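Local coordinates for protein tail component (Lactobacillus phage J-1, PDB 5LY8) that probably helps the phage recognise its host by binding cell-surface sugar, this chain being the second carbohydrate-binding module of its evolved distal tail protein, at residues A[48-53]-A[210-215]; A[92-97]-A[229-234]; A[124-129]-A[170-175]. All coordinates share one frame; numbering follows the deposited sequence.

Contact 1. Residues A[48-53]-A[210-215]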
loop_
_atom_site.group_PDB
_atom_site.type_symbol
_atom_site.label_atom_id
_atom_site.label_comp_id
_atom_site.label_asym_id
_atom_site.label_seq_id
_atom_site.Cartn_x
_atom_site.Cartn_y
_atom_site.Cartn_z
ATOM N N ASN A 48 10.299 -11.366 5.301
ATOM C CA ASN A 48 9.499 -10.278 5.868
ATOM C C ASN A 48 8.649 -10.791 7.032
ATOM O O ASN A 48 8.086 -11.890 6.941
ATOM C CB ASN A 48 8.549 -9.744 4.797
ATOM C CG ASN A 48 9.243 -9.206 3.570
ATOM O OD1 ASN A 48 10.384 -8.728 3.650
ATOM N ND2 ASN A 48 8.559 -9.266 2.426
ATOM N N VAL A 49 8.487 -9.978 8.069
ATOM C CA VAL A 49 7.653 -10.339 9.219
ATOM C C VAL A 49 6.539 -9.326 9.390
ATOM O O VAL A 49 6.756 -8.111 9.278
ATOM C CB VAL A 49 8.499 -10.515 10.503
ATOM C CG1 VAL A 49 7.599 -10.796 11.718
ATOM C CG2 VAL A 49 9.491 -11.670 10.329
ATOM N N GLN A 50 5.345 -9.841 9.681
ATOM C CA GLN A 50 4.172 -9.037 9.994
ATOM C C GLN A 50 3.875 -9.293 11.466
ATOM O O GLN A 50 3.499 -10.407 11.827
ATOM C CB GLN A 50 2.970 -9.481 9.144
ATOM C CG GLN A 50 3.224 -9.395 7.643
ATOM C CD GLN A 50 2.146 -10.057 6.833
ATOM O OE1 GLN A 50 0.982 -9.661 6.863
ATOM N NE2 GLN A 50 2.518 -11.088 6.083
ATOM N N SER A 51 4.161 -8.307 12.323
ATOM C CA SER A 51 3.936 -8.466 13.762
ATOM C C SER A 51 3.727 -7.127 14.404
ATOM O O SER A 51 4.144 -6.100 13.881
ATOM C CB SER A 51 5.115 -9.183 14.405
ATOM O OG SER A 51 6.205 -8.303 14.593
ATOM N N GLY A 52 3.156 -7.166 15.587
ATOM C CA GLY A 52 2.945 -5.974 16.379
ATOM C C GLY A 52 1.601 -5.316 16.157
ATOM O O GLY A 52 0.847 -5.672 15.257
ATOM N N PRO A 53 1.289 -4.326 17.000
ATOM C CA PRO A 53 -0.030 -3.695 16.958
ATOM C C PRO A 53 -0.070 -2.372 16.199
ATOM O O PRO A 53 0.954 -1.771 15.876
ATOM C CB PRO A 53 -0.289 -3.423 18.450
ATOM C CG PRO A 53 1.041 -3.057 18.959
ATOM C CD PRO A 53 2.059 -3.886 18.183
ATOM N N THR A 210 -3.820 -5.968 1.629
ATOM C CA THR A 210 -2.969 -5.925 2.811
ATOM C C THR A 210 -2.276 -4.578 2.866
ATOM O O THR A 210 -1.765 -4.109 1.846
ATOM C CB THR A 210 -1.871 -7.014 2.773
ATOM O OG1 THR A 210 -2.472 -8.313 2.793
ATOM C CG2 THR A 210 -0.888 -6.912 3.969
ATOM N N ALA A 211 -2.203 -3.981 4.065
ATOM C CA ALA A 211 -1.399 -2.788 4.341
ATOM C C ALA A 211 -0.320 -3.209 5.364
ATOM O O ALA A 211 -0.680 -3.829 6.383
ATOM C CB ALA A 211 -2.268 -1.678 4.894
ATOM N N TRP A 212 0.963 -2.911 5.100
ATOM C CA TRP A 212 2.055 -3.369 5.956
ATOM C C TRP A 212 2.976 -2.194 6.215
ATOM O O TRP A 212 3.325 -1.458 5.294
ATOM C CB TRP A 212 2.776 -4.539 5.259
ATOM C CG TRP A 212 3.963 -5.125 5.961
ATOM C CD1 TRP A 212 4.056 -5.491 7.283
ATOM C CD2 TRP A 212 5.222 -5.442 5.364
ATOM N NE1 TRP A 212 5.296 -6.042 7.537
ATOM C CE2 TRP A 212 6.034 -6.017 6.370
ATOM C CE3 TRP A 212 5.753 -5.272 4.073
ATOM C CZ2 TRP A 212 7.329 -6.476 6.112
ATOM C CZ3 TRP A 212 7.046 -5.712 3.827
ATOM C CH2 TRP A 212 7.830 -6.283 4.837
ATOM N N PHE A 213 3.415 -2.043 7.486
ATOM C CA PHE A 213 4.187 -0.883 7.913
ATOM C C PHE A 213 5.461 -1.278 8.672
ATOM O O PHE A 213 5.578 -1.056 9.879
ATOM C CB PHE A 213 3.319 0.009 8.795
ATOM C CG PHE A 213 2.090 0.541 8.126
ATOM C CD1 PHE A 213 0.904 -0.198 8.111
ATOM C CD2 PHE A 213 2.122 1.750 7.462
ATOM C CE1 PHE A 213 -0.239 0.302 7.494
ATOM C CE2 PHE A 213 0.981 2.236 6.819
ATOM C CZ PHE A 213 -0.184 1.501 6.833
ATOM N N PRO A 214 6.451 -1.833 7.978
ATOM C CA PRO A 214 7.665 -2.288 8.670
ATOM C C PRO A 214 8.776 -1.261 8.853
ATOM O O PRO A 214 8.927 -0.311 8.081
ATOM C CB PRO A 214 8.177 -3.414 7.753
ATOM C CG PRO A 214 7.772 -2.915 6.355
ATOM C CD PRO A 214 6.423 -2.288 6.563
ATOM N N GLY A 215 9.589 -1.531 9.871
ATOM C CA GLY A 215 10.904 -0.936 10.052
ATOM C C GLY A 215 11.954 -1.998 9.764
ATOM O O GLY A 215 11.623 -3.167 9.546
#
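Trp-212 reaches across to the 48-53 segment with its whole indole, and three consecutive residues there receive it. Its NE1 donates a hydrogen bond to the carbonyl O of Val-49 (3.1 Å). The bond is bent, 140° at the hydrogen: the oxygen is tilted slightly from the indole plane, and the nitrogen stands well above the plane of the carbonyl. The same NE1 has a second, weak partner in the carbonyl O of Gly-75. Beside this polar point, CG of Gln-50 makes an off-centre CH-pi contact with the five-membered ring of Trp-212, 4.3 Å from its centroid. At the far end of the indole, CH2 meets CG of Asn-48 at 3.5 Å, with the amide and ring planes 43° apart. Pro-214 of the tryptophan's own segment sets its CG 3.4 Å above the centre of the ring plane, so the indole lies between the proline on one side and the side chains of Asn-48 and Gln-50 on the other, with Val-49 O at its edge.

The second shell fixes the two amides. Gln-50 OE1 is hydrogen-bonded to Ser-77 OG and Gly-34 N, which holds its extended chain across the indole, at about a right angle to it; Asn-48 ND2 bonds Thr-36 OG1 and Phe-38 O. Trp-212 itself has CG anti to the backbone N (chi1 178°), which sends the ring from strand 208-216 toward Val-49. Between the two segments runs strand 73-81, paired parallel with strand 49-50 and antiparallel with strand 208-216. The contact thus spans a middle strand, and a buried tryptophan ties a short edge strand to a sheet of the beta-sandwich expected of a carbohydrate-binding module in the concanavalin clan, away from the magnesium sites.

Contact 2. Residues A[92-97]-A[229-234]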
loop_
_atom_site.group_PDB
_atom_site.type_symbol
_atom_site.label_atom_id
_atom_site.label_comp_id
_atom_site.label_asym_id
_atom_site.label_seq_id
_atom_site.Cartn_x
_atom_site.Cartn_y
_atom_site.Cartn_z
ATOM N N ALA A 92 -13.042 -6.279 -12.754
ATOM C CA ALA A 92 -13.491 -4.944 -13.112
ATOM C C ALA A 92 -12.636 -3.822 -12.524
ATOM O O ALA A 92 -11.705 -4.058 -11.729
ATOM C CB ALA A 92 -14.975 -4.783 -12.756
ATOM N N ASN A 93 -12.946 -2.588 -12.936
ATOM C CA ASN A 93 -12.218 -1.397 -12.511
ATOM C C ASN A 93 -12.396 -1.106 -11.030
ATOM O O ASN A 93 -13.410 -1.469 -10.430
ATOM C CB ASN A 93 -12.693 -0.181 -13.304
ATOM C CG ASN A 93 -12.466 -0.204 -14.792
ATOM O OD1 ASN A 93 -12.992 0.666 -15.514
ATOM N ND2 ASN A 93 -11.708 -1.177 -15.275
ATOM N N PHE A 94 -11.395 -0.465 -10.420
ATOM C CA PHE A 94 -11.485 -0.167 -8.994
ATOM C C PHE A 94 -10.591 0.972 -8.643
ATOM O O PHE A 94 -9.736 1.364 -9.437
ATOM C CB PHE A 94 -11.050 -1.407 -8.153
ATOM C CG PHE A 94 -9.633 -1.899 -8.369
ATOM C CD1 PHE A 94 -8.540 -1.163 -7.906
ATOM C CD2 PHE A 94 -9.391 -3.098 -9.027
ATOM C CE1 PHE A 94 -7.229 -1.605 -8.143
ATOM C CE2 PHE A 94 -8.080 -3.563 -9.203
ATOM C CZ PHE A 94 -7.011 -2.807 -8.779
ATOM N N GLN A 95 -10.766 1.484 -7.426
ATOM C CA GLN A 95 -9.780 2.350 -6.797
ATOM C C GLN A 95 -9.600 1.923 -5.356
ATOM O O GLN A 95 -10.582 1.626 -4.652
ATOM C CB GLN A 95 -10.038 3.846 -6.931
ATOM C CG GLN A 95 -11.247 4.377 -6.216
ATOM C CD GLN A 95 -11.227 5.889 -6.155
ATOM O OE1 GLN A 95 -10.181 6.532 -6.339
ATOM N NE2 GLN A 95 -12.352 6.479 -5.788
ATOM N N PHE A 96 -8.349 1.920 -4.919
ATOM C CA PHE A 96 -7.936 1.531 -3.563
ATOM C C PHE A 96 -7.163 2.700 -3.005
ATOM O O PHE A 96 -6.097 3.015 -3.542
ATOM C CB PHE A 96 -7.069 0.286 -3.705
ATOM C CG PHE A 96 -6.420 -0.281 -2.477
ATOM C CD1 PHE A 96 -7.147 -0.495 -1.303
ATOM C CD2 PHE A 96 -5.112 -0.719 -2.516
ATOM C CE1 PHE A 96 -6.562 -1.109 -0.192
ATOM C CE2 PHE A 96 -4.522 -1.319 -1.402
ATOM C CZ PHE A 96 -5.254 -1.537 -0.250
ATOM N N VAL A 97 -7.718 3.370 -1.991
ATOM C CA VAL A 97 -7.209 4.662 -1.533
ATOM C C VAL A 97 -6.835 4.598 -0.079
ATOM O O VAL A 97 -7.684 4.222 0.757
ATOM C CB VAL A 97 -8.286 5.754 -1.766
ATOM C CG1 VAL A 97 -7.773 7.140 -1.359
ATOM C CG2 VAL A 97 -8.745 5.778 -3.232
ATOM N N SER A 229 -8.780 4.361 4.943
ATOM C CA SER A 229 -8.587 3.317 3.947
ATOM C C SER A 229 -9.922 2.946 3.330
ATOM O O SER A 229 -10.896 2.751 4.063
ATOM C CB SER A 229 -8.008 2.064 4.609
ATOM O OG SER A 229 -7.635 1.068 3.663
ATOM N N TYR A 230 -9.967 2.748 2.006
ATOM C CA TYR A 230 -11.181 2.215 1.394
ATOM C C TYR A 230 -10.836 1.592 0.077
ATOM O O TYR A 230 -9.837 1.938 -0.571
ATOM C CB TYR A 230 -12.331 3.237 1.252
ATOM C CG TYR A 230 -12.047 4.435 0.388
ATOM C CD1 TYR A 230 -12.280 4.402 -0.986
ATOM C CD2 TYR A 230 -11.622 5.629 0.951
ATOM C CE1 TYR A 230 -12.093 5.532 -1.777
ATOM C CE2 TYR A 230 -11.408 6.760 0.166
ATOM C CZ TYR A 230 -11.658 6.710 -1.194
ATOM O OH TYR A 230 -11.412 7.829 -1.970
ATOM N N PHE A 231 -11.729 0.711 -0.366
ATOM C CA PHE A 231 -11.647 0.108 -1.684
ATOM C C PHE A 231 -13.033 0.216 -2.288
ATOM O O PHE A 231 -14.031 -0.093 -1.611
ATOM C CB PHE A 231 -11.272 -1.371 -1.593
ATOM C CG PHE A 231 -11.268 -2.083 -2.932
ATOM C CD1 PHE A 231 -10.094 -2.229 -3.655
ATOM C CD2 PHE A 231 -12.454 -2.571 -3.488
ATOM C CE1 PHE A 231 -10.096 -2.888 -4.888
ATOM C CE2 PHE A 231 -12.457 -3.197 -4.735
ATOM C CZ PHE A 231 -11.285 -3.372 -5.417
ATOM N N GLU A 232 -13.105 0.664 -3.542
ATOM C CA GLU A 232 -14.344 0.719 -4.297
ATOM C C GLU A 232 -14.220 0.084 -5.647
ATOM O O GLU A 232 -13.280 0.387 -6.375
ATOM C CB GLU A 232 -14.792 2.175 -4.549
ATOM C CG GLU A 232 -15.029 3.060 -3.349
ATOM C CD GLU A 232 -15.356 4.501 -3.706
ATOM O OE1 GLU A 232 -16.030 5.143 -2.875
ATOM O OE2 GLU A 232 -14.826 5.023 -4.719
ATOM N N TRP A 233 -15.225 -0.710 -6.020
ATOM C CA TRP A 233 -15.382 -1.122 -7.398
ATOM C C TRP A 233 -15.953 0.107 -8.117
ATOM O O TRP A 233 -16.823 0.780 -7.558
ATOM C CB TRP A 233 -16.380 -2.269 -7.519
ATOM C CG TRP A 233 -15.888 -3.556 -6.934
ATOM C CD1 TRP A 233 -16.396 -4.206 -5.850
ATOM C CD2 TRP A 233 -14.789 -4.342 -7.397
ATOM N NE1 TRP A 233 -15.735 -5.394 -5.662
ATOM C CE2 TRP A 233 -14.746 -5.508 -6.598
ATOM C CE3 TRP A 233 -13.885 -4.218 -8.461
ATOM C CZ2 TRP A 233 -13.788 -6.510 -6.785
ATOM C CZ3 TRP A 233 -12.920 -5.201 -8.624
ATOM C CH2 TRP A 233 -12.879 -6.322 -7.788
ATOM N N ILE A 234 -15.468 0.412 -9.321
ATOM C CA ILE A 234 -15.955 1.582 -10.054
ATOM C C ILE A 234 -16.428 1.179 -11.448
ATOM O O ILE A 234 -16.095 0.089 -11.936
ATOM C CB ILE A 234 -14.946 2.750 -10.069
ATOM C CG1 ILE A 234 -13.694 2.373 -10.861
ATOM C CG2 ILE A 234 -14.630 3.282 -8.640
ATOM C CD1 ILE A 234 -12.615 3.446 -10.969
HETATM O O HOH W 1 -15.401 -1.815 -14.402
#
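Val-97 lies over one face of the Tyr-230 ring, its CB 3.8 Å from the ring centroid and displaced toward the rim. The tyrosine gets there because CG sits between the backbone N and carbonyl carbon (chi1 62°), which lays the ring alongside the valine instead of away from it. On the same side of the sheet, Gln-95 and Glu-232 run side by side, and NE2 of Gln-95 gives a hydrogen bond to OE2 of Glu-232 (3.1 Å). The oxygen lies in the amide plane, whereas the amide nitrogen meets the syn side of the carboxylate from 35° out of its plane.

The other side is aromatic. CB of Phe-94 presses on CZ of Phe-231 at 3.4 Å, and their rings meet obliquely, planes 35° apart. Trp-233 turns its six-membered edge to the carbonyl O atoms of Ala-92 and Asn-93, while Phe-231 CE2 covers one of its faces.

Beneath these side chains the strands are antiparallel. Gln-95 and Glu-232 exchange two backbone bonds, as do Val-97 and Tyr-230, and Ile-234 N reaches Asn-93 O (3.0 Å). Beside that last bond a water also joins Asn-93 N to Ile-234 O.

Arg-16, from strand 11-20, forms a salt bridge with Glu-232 OE1 and a cation-pi contact with Tyr-230. Both carboxylate oxygens of Glu-232 therefore have donors, which probably favours its ionised form, while the phenylalanines and tryptophan opposite give the strand pair a buried apolar side.

Contact 3. Residues A[124-129]-A[170-175]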
loop_
_atom_site.group_PDB
_atom_site.type_symbol
_atom_site.label_atom_id
_atom_site.label_comp_id
_atom_site.label_asym_id
_atom_site.label_seq_id
_atom_site.Cartn_x
_atom_site.Cartn_y
_atom_site.Cartn_z
ATOM N N ALA A 124 -0.991 -6.264 -7.212
ATOM C CA ALA A 124 -0.385 -4.930 -7.309
ATOM C C ALA A 124 0.126 -4.516 -5.949
ATOM O O ALA A 124 -0.526 -4.786 -4.936
ATOM C CB ALA A 124 -1.408 -3.901 -7.823
ATOM N N SER A 125 1.285 -3.832 -5.920
ATOM C CA SER A 125 1.877 -3.362 -4.676
ATOM C C SER A 125 2.426 -1.972 -4.839
ATOM O O SER A 125 3.325 -1.746 -5.679
ATOM C CB SER A 125 2.997 -4.299 -4.226
ATOM O OG SER A 125 3.643 -3.769 -3.070
ATOM N N LEU A 126 1.862 -1.033 -4.053
ATOM C CA LEU A 126 2.333 0.348 -4.001
ATOM C C LEU A 126 3.233 0.475 -2.766
ATOM O O LEU A 126 2.786 0.137 -1.670
ATOM C CB LEU A 126 1.134 1.296 -3.900
ATOM C CG LEU A 126 1.420 2.798 -3.975
ATOM C CD1 LEU A 126 0.135 3.554 -4.309
ATOM C CD2 LEU A 126 2.021 3.362 -2.665
ATOM N N ALA A 127 4.467 0.927 -2.930
ATOM C CA ALA A 127 5.354 1.107 -1.785
ATOM C C ALA A 127 5.913 2.496 -1.730
ATOM O O ALA A 127 6.128 3.142 -2.759
ATOM C CB ALA A 127 6.494 0.079 -1.803
ATOM N N LEU A 128 6.160 2.969 -0.494
ATOM C CA LEU A 128 6.968 4.141 -0.234
ATOM C C LEU A 128 8.023 3.704 0.763
ATOM O O LEU A 128 7.690 2.996 1.723
ATOM C CB LEU A 128 6.155 5.306 0.348
ATOM C CG LEU A 128 6.913 6.612 0.530
ATOM C CD1 LEU A 128 7.252 7.275 -0.815
ATOM C CD2 LEU A 128 6.124 7.600 1.381
ATOM N N PHE A 129 9.272 4.081 0.560
ATOM C CA PHE A 129 10.292 3.670 1.503
ATOM C C PHE A 129 11.496 4.622 1.523
ATOM O O PHE A 129 11.803 5.278 0.579
ATOM C CB PHE A 129 10.766 2.223 1.231
ATOM C CG PHE A 129 11.356 2.027 -0.135
ATOM C CD1 PHE A 129 10.555 1.692 -1.246
ATOM C CD2 PHE A 129 12.721 2.173 -0.331
ATOM C CE1 PHE A 129 11.173 1.512 -2.504
ATOM C CE2 PHE A 129 13.278 2.002 -1.582
ATOM C CZ PHE A 129 12.517 1.675 -2.621
ATOM N N ALA A 170 -2.236 7.570 -1.070
ATOM C CA ALA A 170 -1.592 6.522 -1.865
ATOM C C ALA A 170 -2.709 5.757 -2.541
ATOM O O ALA A 170 -3.604 5.225 -1.869
ATOM C CB ALA A 170 -0.767 5.594 -0.975
ATOM N N VAL A 171 -2.708 5.734 -3.884
ATOM C CA VAL A 171 -3.826 5.183 -4.624
ATOM C C VAL A 171 -3.375 4.173 -5.647
ATOM O O VAL A 171 -2.381 4.390 -6.359
ATOM C CB VAL A 171 -4.574 6.338 -5.355
ATOM C CG1 VAL A 171 -5.828 5.822 -6.059
ATOM C CG2 VAL A 171 -4.913 7.488 -4.404
ATOM N N ILE A 172 -4.127 3.068 -5.758
ATOM C CA ILE A 172 -3.992 2.141 -6.869
ATOM C C ILE A 172 -5.343 2.134 -7.590
ATOM O O ILE A 172 -6.383 1.930 -6.949
ATOM C CB ILE A 172 -3.627 0.702 -6.454
ATOM C CG1 ILE A 172 -2.411 0.683 -5.529
ATOM C CG2 ILE A 172 -3.370 -0.134 -7.720
ATOM C CD1 ILE A 172 -2.052 -0.715 -5.096
ATOM N N THR A 173 -5.348 2.376 -8.896
ATOM C CA THR A 173 -6.579 2.344 -9.687
ATOM C C THR A 173 -6.372 1.408 -10.875
ATOM O O THR A 173 -5.271 1.336 -11.418
ATOM C CB THR A 173 -6.985 3.759 -10.172
ATOM O OG1 THR A 173 -6.947 4.677 -9.087
ATOM C CG2 THR A 173 -8.383 3.803 -10.761
ATOM N N LYS A 174 -7.440 0.698 -11.277
ATOM C CA LYS A 174 -7.440 -0.156 -12.456
ATOM C C LYS A 174 -8.544 0.350 -13.362
ATOM O O LYS A 174 -9.683 0.518 -12.924
ATOM C CB LYS A 174 -7.724 -1.603 -12.061
ATOM C CG LYS A 174 -7.879 -2.542 -13.243
ATOM C CD LYS A 174 -8.183 -3.944 -12.803
ATOM C CE LYS A 174 -8.147 -4.889 -13.964
ATOM N NZ LYS A 174 -8.382 -6.288 -13.510
ATOM N N MET A 175 -8.190 0.591 -14.640
ATOM C CA MET A 175 -9.110 1.039 -15.682
ATOM C C MET A 175 -8.783 0.141 -16.872
ATOM O O MET A 175 -7.818 0.425 -17.602
ATOM C CB MET A 175 -8.905 2.537 -15.986
ATOM C CG MET A 175 -9.182 3.460 -14.792
ATOM S SD MET A 175 -10.874 3.322 -14.146
ATOM C CE MET A 175 -11.760 4.267 -15.338
#
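The carbonyl O of Val-171 is approached by CD1 of Leu-126 at 3.4 Å, a van der Waals contact and not a hydrogen bond. To get there CD1 slides between Ala-170 and Ile-172, while the other branch of the leucine, CD2, rests on CB of Ala-170 (4.0 Å). With CG anti to the backbone N (chi1 -174°), Leu-126 can reach this far into the opposing strand. CG1 of Ile-172 touches CB of Leu-126 at 3.9 Å, and CD1 of Ile-172 continues past that carbon to CB of Ala-124 (4.2 Å). Ala-124 and Ala-170 thus touch the ends of Ile-172 and Leu-126 respectively. All five touching residues are buried, and the side chains that meet are apolar.

The strand axes pass 8.1 Å apart, running nearly antiparallel at 158°, as two layers of a beta-sandwich pack. Within its own sheet Ile-172 O probably accepts a hydrogen bond from Phe-96 N, roughly at right angles to the side chain that meets Leu-126. Phe-140 of strand 138-144 and Phe-181 of strand 178-185 also touch Leu-126, and Phe-114 of strand 110-118 packs on Ala-170. Leu-179 and Phe-96 flank Ile-172 from the strands on either side of 166-175.

From the N terminus, residues 48-53 come first and wait for 210-215 to close contact 1. Residues 92-97 open contact 2 within that span, but their partner 229-234 follows 210-215, so contacts 1 and 2 cross. Contact 3, between 124-129 and 170-175, has the shortest loop and lies within both longer ones. Contact 2 pairs strands 94-103 and 223-238 within the six-stranded antiparallel sheet, contact 1 draws a short strand onto the mixed sheet, and contact 3 joins the two sheets through the core. Contacts 2 and 3 meet directly, because strands 94-103 and 166-175 are neighbours; contacts 1 and 2 lie on opposite sides of the chain's centre, about 22 Å apart between centres.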